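Tll1590 protein (Thermosynechococcus elongatus, PDB 6LDQ) belongs to the GT-B clan of glycosyltransferases and carries a glycosyltransferase 4-like domain, a mostly parallel sheet flanked by helices. Local coordinates at residues Ala9-His14 and Gly117-Gln122; Asn112-Gly117 and Asp153-Met158; Gln130-Tyr135 and Arg212-Ala217; Ala162-Ala167 and Tyr180-Val185. One frame throughout, in Å; residues are numbered along the deposited sequence.

Interaction 1: residues Ala9-His14 and Gly117-Gln122; sequences ALISVH and GWVGWQ
Ile11 is the first residue of Ala9-His14 to meet the helix 113-126. Its CG1 stands beside the backbone N, and the chain then runs out almost straight (chi2 167°). This carries CD1 out to the helix, where it lies 4.2 Å from CG1 of Val119. The two side chains cross at a slant. Two residues further on, Val13 makes a second contact with the same valine: its CG2 is 4.2 Å from Val119 CG2. Val119 therefore divides its two branches. CG1, anti to the backbone N at chi1 170°, serves Ile11, and CG2, beside that N, serves Val13. No polar atom takes part across the contact, and the spacing is ordinary van der Waals distance. All three side chains are buried. The backbones stay well apart, with the CA of Ile11 8.3 Å from the CA of Gly120, so the contact is made by branch ends. Helix 90-104 adds to the same apolar layer: its Phe93 and Phe97 touch Ile11, and its Val94 touches Val119. Strand 8-11 lies inside the sheet, hydrogen-bonded through its backbone to strands 47-52 and 108-112. Leu10, just before Ile11, faces the other way, to Val33, Leu36 and Leu40 of helix 32-42. A central parallel strand with helices packed on it in this way is typical of the Rossmann-like alpha/beta domains of GT-B proteins.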
# COMPACT_ATOMS: atom_id res chain seq x y z
N ALA A 9 1.29 6.87 4.36
CA ALA A 9 1.12 6.78 2.92
C ALA A 9 0.52 5.43 2.59
O ALA A 9 1.01 4.40 3.06
CB ALA A 9 2.45 6.97 2.18
N LEU A 10 -0.56 5.45 1.81
CA LEU A 10 -1.07 4.26 1.16
C LEU A 10 -0.65 4.32 -0.31
O LEU A 10 -0.66 5.40 -0.92
CB LEU A 10 -2.60 4.16 1.28
CG LEU A 10 -3.26 3.60 2.56
CD1 LEU A 10 -2.68 4.16 3.84
CD2 LEU A 10 -4.77 3.78 2.51
N ILE A 11 -0.25 3.19 -0.86
CA ILE A 11 0.23 3.15 -2.23
C ILE A 11 -0.55 2.09 -3.00
O ILE A 11 -0.61 0.94 -2.57
CB ILE A 11 1.74 2.85 -2.31
CG1 ILE A 11 2.54 4.01 -1.74
CG2 ILE A 11 2.16 2.62 -3.76
CD1 ILE A 11 3.98 3.65 -1.51
N SER A 12 -1.13 2.50 -4.14
CA SER A 12 -1.84 1.66 -5.10
C SER A 12 -1.45 2.16 -6.49
O SER A 12 -2.18 2.92 -7.14
CB SER A 12 -3.35 1.71 -4.88
OG SER A 12 -4.02 0.84 -5.77
N VAL A 13 -0.28 1.72 -6.97
CA VAL A 13 0.19 2.04 -8.31
C VAL A 13 -0.96 2.00 -9.30
O VAL A 13 -1.25 2.99 -9.98
CB VAL A 13 1.31 1.08 -8.76
CG1 VAL A 13 1.84 1.51 -10.15
CG2 VAL A 13 2.42 1.01 -7.72
N HIS A 14 -1.65 0.86 -9.37
CA HIS A 14 -2.89 0.78 -10.14
C HIS A 14 -4.08 1.21 -9.28
O HIS A 14 -4.66 2.28 -9.46
CB HIS A 14 -3.10 -0.64 -10.68
CG HIS A 14 -4.16 -0.72 -11.74
ND1 HIS A 14 -5.51 -0.61 -11.45
CD2 HIS A 14 -4.07 -0.90 -13.08
CE1 HIS A 14 -6.20 -0.72 -12.57
NE2 HIS A 14 -5.35 -0.90 -13.57
N GLY A 117 3.68 -3.45 -3.81
CA GLY A 117 4.53 -4.05 -2.80
C GLY A 117 6.00 -4.07 -3.17
O GLY A 117 6.86 -3.92 -2.30
N TRP A 118 6.30 -4.31 -4.45
CA TRP A 118 7.64 -4.08 -4.96
C TRP A 118 8.13 -2.68 -4.59
O TRP A 118 9.27 -2.49 -4.14
CB TRP A 118 7.63 -4.27 -6.48
CG TRP A 118 8.99 -4.41 -7.06
CD1 TRP A 118 9.72 -5.57 -7.19
CD2 TRP A 118 9.81 -3.36 -7.57
NE1 TRP A 118 10.94 -5.29 -7.77
CE2 TRP A 118 11.02 -3.94 -8.00
CE3 TRP A 118 9.65 -1.97 -7.68
CZ2 TRP A 118 12.06 -3.19 -8.56
CZ3 TRP A 118 10.68 -1.22 -8.25
CH2 TRP A 118 11.87 -1.83 -8.69
N VAL A 119 7.28 -1.68 -4.79
CA VAL A 119 7.65 -0.32 -4.40
C VAL A 119 7.95 -0.29 -2.90
O VAL A 119 8.98 0.23 -2.46
CB VAL A 119 6.55 0.67 -4.80
CG1 VAL A 119 6.79 2.06 -4.19
CG2 VAL A 119 6.42 0.76 -6.33
N GLY A 120 7.07 -0.90 -2.10
CA GLY A 120 7.32 -0.96 -0.66
C GLY A 120 8.60 -1.70 -0.33
O GLY A 120 9.40 -1.25 0.49
N TRP A 121 8.84 -2.83 -1.01
CA TRP A 121 10.07 -3.58 -0.81
C TRP A 121 11.31 -2.74 -1.12
O TRP A 121 12.29 -2.78 -0.36
CB TRP A 121 10.02 -4.83 -1.70
CG TRP A 121 11.24 -5.63 -1.67
CD1 TRP A 121 11.89 -6.12 -0.57
CD2 TRP A 121 11.98 -6.07 -2.81
NE1 TRP A 121 12.99 -6.85 -0.96
CE2 TRP A 121 13.07 -6.83 -2.33
CE3 TRP A 121 11.82 -5.90 -4.18
CZ2 TRP A 121 14.00 -7.41 -3.18
CZ3 TRP A 121 12.75 -6.47 -5.03
CH2 TRP A 121 13.83 -7.22 -4.53
N GLN A 122 11.31 -2.02 -2.24
CA GLN A 122 12.45 -1.16 -2.57
C GLN A 122 12.62 -0.06 -1.51
O GLN A 122 13.75 0.25 -1.09
CB GLN A 122 12.26 -0.54 -3.95
CG GLN A 122 12.56 -1.50 -5.09
CD GLN A 122 14.03 -1.75 -5.20
OE1 GLN A 122 14.82 -0.80 -5.13
NE2 GLN A 122 14.43 -3.00 -5.34

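Interaction 2: residues Asn112-Gly117 and Asp153-Met158; sequences NYWLSG and DETRLM
Ser116 OG is held by two backbone groups. It donates to Asn112 O at 2.7 Å and receives the N-H of Val13, which probably helps to hold the first turn of helix 113-126 against the loop after strand 8-11. The donor sits 20° out of the carbonyl plane of Asn112. This turn presents Trp114 to the helix 153-166. At chi1 73° its CG lies between the backbone N and the carbonyl carbon, and the indole stands out toward Arg156. Arg156 CG lies over one face, 3.4 Å from the centroid of the five-membered ring and close to the ring normal, a CH-pi contact. Leu115 CG covers the opposite face, 3.9 Å above the plane. Thr155 CG2 comes obliquely to the six-membered end, 3.8 Å from Trp114 CH2. The arginine chain bends at chi3, and its guanidinium is turned 72° from the indole plane. Its NH1 goes to Asp153 OD1 in a salt bridge modelled doubtfully short. A bound thiocyanate ion lies about 4 Å from the Trp114 side chain. The contact is therefore mainly apolar and CH-pi. Asp153 may offset part of the Arg156 charge, though Arg152 is also close.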
# COMPACT_ATOMS: atom_id res chain seq x y z
N ASN A 112 -0.58 -1.78 -1.67
CA ASN A 112 -1.74 -2.52 -2.14
C ASN A 112 -1.42 -3.28 -3.41
O ASN A 112 -1.02 -2.67 -4.41
CB ASN A 112 -2.92 -1.61 -2.43
CG ASN A 112 -4.20 -2.39 -2.64
OD1 ASN A 112 -4.67 -3.10 -1.74
ND2 ASN A 112 -4.79 -2.26 -3.82
N TYR A 113 -1.66 -4.60 -3.40
CA TYR A 113 -1.32 -5.50 -4.50
C TYR A 113 0.19 -5.64 -4.69
O TYR A 113 0.96 -4.72 -4.40
CB TYR A 113 -1.99 -5.05 -5.81
CG TYR A 113 -1.99 -6.12 -6.89
CD1 TYR A 113 -2.48 -7.39 -6.64
CD2 TYR A 113 -1.51 -5.83 -8.17
CE1 TYR A 113 -2.48 -8.36 -7.63
CE2 TYR A 113 -1.51 -6.78 -9.16
CZ TYR A 113 -2.00 -8.05 -8.89
OH TYR A 113 -2.00 -9.00 -9.88
N TRP A 114 0.62 -6.78 -5.24
CA TRP A 114 2.05 -7.10 -5.24
C TRP A 114 2.88 -6.04 -5.95
O TRP A 114 4.04 -5.81 -5.56
CB TRP A 114 2.28 -8.49 -5.84
CG TRP A 114 2.13 -8.62 -7.33
CD1 TRP A 114 1.01 -8.99 -8.01
CD2 TRP A 114 3.16 -8.43 -8.32
NE1 TRP A 114 1.27 -9.03 -9.37
CE2 TRP A 114 2.58 -8.68 -9.58
CE3 TRP A 114 4.50 -8.07 -8.26
CZ2 TRP A 114 3.31 -8.61 -10.77
CZ3 TRP A 114 5.22 -7.98 -9.44
CH2 TRP A 114 4.62 -8.24 -10.67
N LEU A 115 2.31 -5.36 -6.95
CA LEU A 115 3.05 -4.35 -7.72
C LEU A 115 3.44 -3.16 -6.84
O LEU A 115 4.60 -2.73 -6.82
CB LEU A 115 2.21 -3.87 -8.91
CG LEU A 115 1.98 -4.84 -10.08
CD1 LEU A 115 0.76 -4.42 -10.87
CD2 LEU A 115 3.21 -4.90 -10.99
N SER A 116 2.48 -2.59 -6.14
CA SER A 116 2.81 -1.58 -5.14
C SER A 116 3.76 -2.14 -4.09
O SER A 116 4.61 -1.42 -3.56
CB SER A 116 1.54 -1.07 -4.49
OG SER A 116 0.57 -0.73 -5.47
N GLY A 117 3.68 -3.45 -3.81
CA GLY A 117 4.53 -4.05 -2.80
C GLY A 117 6.00 -4.07 -3.17
O GLY A 117 6.86 -3.92 -2.30
N ASP A 153 4.44 -14.63 -14.07
CA ASP A 153 4.21 -15.43 -12.88
C ASP A 153 5.50 -15.59 -12.09
O ASP A 153 5.50 -15.56 -10.85
CB ASP A 153 3.64 -16.81 -13.24
CG ASP A 153 2.17 -16.76 -13.63
OD1 ASP A 153 1.46 -15.81 -13.20
OD2 ASP A 153 1.72 -17.68 -14.36
N GLU A 154 6.62 -15.74 -12.79
CA GLU A 154 7.91 -15.88 -12.13
C GLU A 154 8.24 -14.65 -11.32
O GLU A 154 8.64 -14.74 -10.15
CB GLU A 154 9.00 -16.15 -13.16
CG GLU A 154 10.43 -15.89 -12.70
CD GLU A 154 11.45 -16.36 -13.74
OE1 GLU A 154 12.63 -15.97 -13.66
OE2 GLU A 154 11.05 -17.14 -14.64
N THR A 155 8.06 -13.47 -11.92
CA THR A 155 8.30 -12.22 -11.19
C THR A 155 7.36 -12.10 -10.00
O THR A 155 7.80 -11.83 -8.88
CB THR A 155 8.13 -11.03 -12.14
OG1 THR A 155 9.27 -10.96 -12.99
CG2 THR A 155 8.00 -9.72 -11.35
N ARG A 156 6.06 -12.29 -10.24
CA ARG A 156 5.09 -12.09 -9.16
C ARG A 156 5.43 -12.95 -7.95
O ARG A 156 5.47 -12.46 -6.81
CB ARG A 156 3.68 -12.38 -9.68
CG ARG A 156 2.56 -12.13 -8.68
CD ARG A 156 1.23 -12.56 -9.26
NE ARG A 156 1.12 -14.01 -9.28
CZ ARG A 156 0.95 -14.75 -10.37
NH1 ARG A 156 0.86 -14.18 -11.56
NH2 ARG A 156 0.87 -16.08 -10.26
N LEU A 157 5.72 -14.23 -8.17
CA LEU A 157 5.98 -15.15 -7.07
C LEU A 157 7.22 -14.74 -6.28
O LEU A 157 7.22 -14.80 -5.04
CB LEU A 157 6.13 -16.58 -7.61
CG LEU A 157 4.83 -17.38 -7.59
CD1 LEU A 157 4.35 -17.61 -6.14
CD2 LEU A 157 3.73 -16.71 -8.43
N MET A 158 8.30 -14.38 -6.97
CA MET A 158 9.52 -13.97 -6.27
C MET A 158 9.27 -12.69 -5.47
O MET A 158 9.74 -12.55 -4.33
CB MET A 158 10.65 -13.73 -7.27
CG MET A 158 11.25 -15.01 -7.88
SD MET A 158 12.44 -14.54 -9.16
CE MET A 158 13.91 -14.39 -8.16

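Interaction 3: residues Gln130-Tyr135 and Arg212-Ala217; sequences QWLHTY and RQLFAA
Leu214 carries most of this contact, pointing from helix 200-216 to strand 130-134. Its CD1 does nearly all the touching. It meets Leu132 tip to tip, with Leu214 CD1 3.5 Å from Leu132 CD1, tighter than usual for two methyl carbons. The same CD1 of Leu214 is 3.8 Å from Gln130 CB, where the two side chains slide past each other in opposite directions. Next comes Phe215, whose ring CE1 lies 3.7 Å from Gln130 CG. The approach to the ring is oblique. Gln130 is bent at chi2 (-53°), so its amide curls back and OE1 comes 4.1 Å from Leu214 CB. No hydrogen bond joins the segments. The aliphatic part of the glutamine is what packs. Leu108 of the neighbouring strand 108-112 touches both Leu132 and Phe215, and Met4 and Arg5 also touch Phe215. Trp131 points away from this helix and packs on Ile163 of helix 153-166. The axes of the short strand and helix segments run nearly antiparallel, at 150°, and approach to 9.5 Å. Helices on both faces of a mostly parallel sheet make the three-layer alpha/beta sandwich of GT-B domains, and here the last helix of the chain supplies part of one layer.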
# COMPACT_ATOMS: atom_id res chain seq x y z
N GLN A 130 7.26 1.39 9.21
CA GLN A 130 6.35 0.27 9.39
C GLN A 130 5.67 -0.00 8.06
O GLN A 130 4.99 0.87 7.53
CB GLN A 130 5.31 0.58 10.48
CG GLN A 130 5.91 1.09 11.78
CD GLN A 130 6.99 0.18 12.32
OE1 GLN A 130 6.80 -1.03 12.40
NE2 GLN A 130 8.12 0.77 12.69
N TRP A 131 5.86 -1.21 7.52
CA TRP A 131 5.38 -1.54 6.19
C TRP A 131 4.28 -2.59 6.30
O TRP A 131 4.54 -3.71 6.74
CB TRP A 131 6.54 -2.03 5.31
CG TRP A 131 6.14 -2.46 3.93
CD1 TRP A 131 5.06 -2.03 3.21
CD2 TRP A 131 6.83 -3.40 3.09
NE1 TRP A 131 5.03 -2.65 1.98
CE2 TRP A 131 6.11 -3.49 1.88
CE3 TRP A 131 7.99 -4.17 3.25
CZ2 TRP A 131 6.51 -4.33 0.83
CZ3 TRP A 131 8.37 -5.02 2.20
CH2 TRP A 131 7.63 -5.09 1.03
N LEU A 132 3.07 -2.22 5.91
CA LEU A 132 1.98 -3.17 5.82
C LEU A 132 1.61 -3.38 4.36
O LEU A 132 1.67 -2.44 3.56
CB LEU A 132 0.73 -2.71 6.57
CG LEU A 132 0.89 -2.62 8.08
CD1 LEU A 132 1.21 -1.18 8.39
CD2 LEU A 132 -0.37 -3.11 8.80
N HIS A 133 1.20 -4.59 4.03
CA HIS A 133 0.82 -4.87 2.66
C HIS A 133 -0.47 -5.66 2.62
O HIS A 133 -0.63 -6.64 3.36
CB HIS A 133 1.91 -5.63 1.92
CG HIS A 133 1.64 -5.69 0.47
ND1 HIS A 133 2.23 -4.85 -0.44
CD2 HIS A 133 0.71 -6.39 -0.22
CE1 HIS A 133 1.75 -5.10 -1.65
NE2 HIS A 133 0.84 -6.04 -1.54
N THR A 134 -1.39 -5.22 1.77
CA THR A 134 -2.62 -5.96 1.50
C THR A 134 -2.45 -6.82 0.24
O THR A 134 -2.14 -6.30 -0.84
CB THR A 134 -3.79 -5.01 1.34
OG1 THR A 134 -4.04 -4.35 2.61
CG2 THR A 134 -5.01 -5.80 0.90
N TYR A 135 -2.69 -8.11 0.39
CA TYR A 135 -2.64 -9.10 -0.68
C TYR A 135 -3.94 -9.14 -1.48
O TYR A 135 -5.02 -8.98 -0.92
CB TYR A 135 -2.43 -10.51 -0.10
CG TYR A 135 -2.56 -11.55 -1.20
CD1 TYR A 135 -1.66 -11.56 -2.21
CD2 TYR A 135 -3.62 -12.44 -1.26
CE1 TYR A 135 -1.70 -12.44 -3.25
CE2 TYR A 135 -3.68 -13.37 -2.33
CZ TYR A 135 -2.70 -13.33 -3.32
OH TYR A 135 -2.67 -14.16 -4.41
N ARG A 212 -1.47 0.88 15.06
CA ARG A 212 -1.05 1.22 16.42
C ARG A 212 -0.28 0.07 17.06
O ARG A 212 0.74 0.30 17.72
CB ARG A 212 -2.27 1.61 17.24
CG ARG A 212 -3.00 2.82 16.66
CD ARG A 212 -3.96 3.44 17.67
NE ARG A 212 -5.29 2.88 17.51
CZ ARG A 212 -5.73 1.81 18.17
NH1 ARG A 212 -6.95 1.35 17.97
NH2 ARG A 212 -4.92 1.21 19.04
N GLN A 213 -0.73 -1.16 16.85
CA GLN A 213 0.03 -2.33 17.31
C GLN A 213 1.46 -2.30 16.79
O GLN A 213 2.42 -2.47 17.56
CB GLN A 213 -0.66 -3.61 16.83
CG GLN A 213 -1.38 -4.40 17.89
CD GLN A 213 -2.14 -5.56 17.29
OE1 GLN A 213 -3.35 -5.68 17.47
NE2 GLN A 213 -1.44 -6.39 16.53
N LEU A 214 1.63 -2.11 15.48
CA LEU A 214 2.96 -1.99 14.89
C LEU A 214 3.78 -0.89 15.57
O LEU A 214 4.95 -1.10 15.91
CB LEU A 214 2.84 -1.69 13.40
CG LEU A 214 2.55 -2.84 12.44
CD1 LEU A 214 3.04 -2.45 11.05
CD2 LEU A 214 3.25 -4.11 12.91
N PHE A 215 3.18 0.28 15.75
CA PHE A 215 3.92 1.42 16.30
C PHE A 215 4.36 1.16 17.73
O PHE A 215 5.46 1.55 18.13
CB PHE A 215 3.07 2.69 16.24
CG PHE A 215 2.93 3.29 14.87
CD1 PHE A 215 4.04 3.50 14.06
CD2 PHE A 215 1.68 3.66 14.39
CE1 PHE A 215 3.91 4.07 12.80
CE2 PHE A 215 1.54 4.22 13.13
CZ PHE A 215 2.66 4.44 12.34
N ALA A 216 3.51 0.50 18.53
CA ALA A 216 3.83 0.25 19.93
C ALA A 216 4.91 -0.81 20.08
O ALA A 216 5.69 -0.77 21.03
CB ALA A 216 2.56 -0.16 20.69
N ALA A 217 4.97 -1.75 19.15
CA ALA A 217 6.00 -2.79 19.16
C ALA A 217 7.42 -2.24 18.99
O ALA A 217 8.32 -3.08 18.90
CB ALA A 217 5.71 -3.81 18.06

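Interaction 4: residues Ala162-Ala167 and Tyr180-Val185; sequences AILENA and YLRRWV
Leu164 puts its two methyl groups against three residues of the helix 175-185. Its CG stands beside the backbone N, and at chi2 162° CD1 is the branch that reaches furthest from CA. That methyl serves two partners. Leu164 CD1 is 3.7 Å from Leu181 CD2 and 3.9 Å from Val185 CG1. Leu181 meets it obliquely, with chi1 (-105°) well off a staggered value. Val185 comes across at about a right angle. Its CG1 is anti to the backbone N and faces Leu164, while CG2 turns to Leu157. The other branch, Leu164 CD2, lies 4.2 Å from Arg182 NH1. This is a loose, oblique approach; the polar bonds of the guanidinium are made elsewhere. Arg182 NE forms a salt bridge with Glu178, and its NH1 and NH2 bond to backbone carbonyls of Ser186, Ala188 and Gly189 in the loop that follows. Nearby, Asn166 ND2 donates an almost straight bond, 3.1 Å, to a lone pair of Ala162 O in the carbonyl plane. The bond ties the asparagine back to the last turn of its helix. A bound thiocyanate ion lies about 4 Å from the Leu164 side chain. Strand 169-172 links the two helices in the chain and lies beneath both. Its Val170 touches Leu164 and its Val172 touches Leu181, so both helices pack on one face of the sheet, with the axes of the short segments at 117°.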
# COMPACT_ATOMS: atom_id res chain seq x y z
N ALA A 162 9.27 -12.05 -1.37
CA ALA A 162 10.08 -11.00 -0.73
C ALA A 162 9.23 -10.11 0.17
O ALA A 162 9.68 -9.67 1.22
CB ALA A 162 10.79 -10.16 -1.79
N ILE A 163 7.99 -9.85 -0.24
CA ILE A 163 7.12 -9.00 0.56
C ILE A 163 6.71 -9.72 1.85
O ILE A 163 6.80 -9.16 2.94
CB ILE A 163 5.89 -8.58 -0.26
CG1 ILE A 163 6.31 -7.64 -1.39
CG2 ILE A 163 4.90 -7.84 0.65
CD1 ILE A 163 5.30 -7.58 -2.50
N LEU A 164 6.28 -10.98 1.73
CA LEU A 164 5.90 -11.74 2.91
C LEU A 164 7.05 -11.81 3.91
O LEU A 164 6.82 -11.75 5.13
CB LEU A 164 5.45 -13.15 2.52
CG LEU A 164 4.04 -13.24 1.95
CD1 LEU A 164 3.88 -14.58 1.20
CD2 LEU A 164 3.01 -13.11 3.07
N GLU A 165 8.28 -11.90 3.42
CA GLU A 165 9.44 -12.08 4.29
C GLU A 165 9.87 -10.80 4.99
O GLU A 165 10.46 -10.86 6.07
CB GLU A 165 10.62 -12.64 3.48
CG GLU A 165 10.45 -14.08 3.07
CD GLU A 165 11.49 -14.51 2.05
OE1 GLU A 165 12.04 -13.63 1.36
OE2 GLU A 165 11.75 -15.72 1.95
N ASN A 166 9.62 -9.63 4.40
CA ASN A 166 10.19 -8.40 4.92
C ASN A 166 9.17 -7.39 5.39
O ASN A 166 9.55 -6.45 6.11
CB ASN A 166 11.08 -7.74 3.85
CG ASN A 166 12.37 -8.50 3.63
OD1 ASN A 166 13.37 -8.24 4.30
ND2 ASN A 166 12.35 -9.43 2.68
N ALA A 167 7.90 -7.52 5.02
CA ALA A 167 6.89 -6.60 5.52
C ALA A 167 6.55 -6.93 6.97
O ALA A 167 6.66 -8.08 7.41
CB ALA A 167 5.63 -6.67 4.65
N TYR A 180 -4.54 -19.86 -0.42
CA TYR A 180 -3.74 -19.84 -1.64
C TYR A 180 -2.32 -19.41 -1.35
O TYR A 180 -1.36 -20.04 -1.81
CB TYR A 180 -4.37 -18.92 -2.69
CG TYR A 180 -3.39 -18.55 -3.78
CD1 TYR A 180 -3.13 -19.42 -4.83
CD2 TYR A 180 -2.69 -17.34 -3.74
CE1 TYR A 180 -2.21 -19.10 -5.82
CE2 TYR A 180 -1.77 -17.01 -4.73
CZ TYR A 180 -1.53 -17.90 -5.77
OH TYR A 180 -0.62 -17.57 -6.76
N LEU A 181 -2.16 -18.30 -0.62
CA LEU A 181 -0.83 -17.79 -0.29
C LEU A 181 0.02 -18.87 0.36
O LEU A 181 1.17 -19.09 -0.03
CB LEU A 181 -0.95 -16.57 0.63
CG LEU A 181 -0.72 -15.15 0.10
CD1 LEU A 181 -0.87 -14.16 1.24
CD2 LEU A 181 0.64 -14.97 -0.58
N ARG A 182 -0.54 -19.56 1.35
CA ARG A 182 0.25 -20.53 2.09
C ARG A 182 0.50 -21.78 1.27
O ARG A 182 1.52 -22.46 1.47
CB ARG A 182 -0.43 -20.87 3.42
CG ARG A 182 -0.02 -19.96 4.58
CD ARG A 182 -0.10 -18.48 4.18
NE ARG A 182 0.15 -17.59 5.32
CZ ARG A 182 1.27 -16.89 5.51
NH1 ARG A 182 2.26 -16.94 4.62
NH2 ARG A 182 1.40 -16.14 6.59
N ARG A 183 -0.39 -22.09 0.32
CA ARG A 183 -0.22 -23.28 -0.52
C ARG A 183 0.77 -23.04 -1.64
O ARG A 183 1.63 -23.89 -1.92
CB ARG A 183 -1.57 -23.70 -1.11
CG ARG A 183 -1.64 -25.12 -1.71
CD ARG A 183 -3.12 -25.50 -1.95
NE ARG A 183 -3.93 -24.28 -2.13
CZ ARG A 183 -4.95 -24.14 -2.97
NH1 ARG A 183 -5.35 -25.16 -3.74
NH2 ARG A 183 -5.57 -22.97 -3.03
N TRP A 184 0.67 -21.89 -2.30
CA TRP A 184 1.34 -21.70 -3.57
C TRP A 184 2.46 -20.69 -3.53
O TRP A 184 3.33 -20.73 -4.41
CB TRP A 184 0.32 -21.28 -4.64
CG TRP A 184 -0.64 -22.37 -4.98
CD1 TRP A 184 -1.90 -22.53 -4.48
CD2 TRP A 184 -0.42 -23.46 -5.88
NE1 TRP A 184 -2.48 -23.65 -5.02
CE2 TRP A 184 -1.60 -24.23 -5.89
CE3 TRP A 184 0.64 -23.84 -6.70
CZ2 TRP A 184 -1.73 -25.38 -6.67
CZ3 TRP A 184 0.51 -24.98 -7.47
CH2 TRP A 184 -0.66 -25.74 -7.45
N VAL A 185 2.48 -19.78 -2.55
CA VAL A 185 3.48 -18.72 -2.53
C VAL A 185 4.49 -18.97 -1.42
O VAL A 185 5.65 -19.26 -1.69
CB VAL A 185 2.81 -17.33 -2.40
CG1 VAL A 185 3.88 -16.23 -2.31
CG2 VAL A 185 1.87 -17.08 -3.56

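Overall arrangement
From the N terminus, interaction 1 closes the longest loop, bringing the first strand to helix 113-126 across 102 intervening residues. Interaction 2 begins before that loop is complete, so the two cross. They share Gly117, and interaction 2 carries the same helix on to helix 153-166. Interaction 3 crosses interaction 2 in turn and follows interaction 1 in series. It brings the C-terminal helix back to strand 130-134. Interaction 4 is a short local closure that falls wholly between the two segments of interaction 3. Ile163 touches Gly117, Trp131 and His133, joining interaction 4 to the others. Interactions 1 and 3 tie helices to opposite faces of the sheet, and interactions 2 and 4 join neighbouring helices.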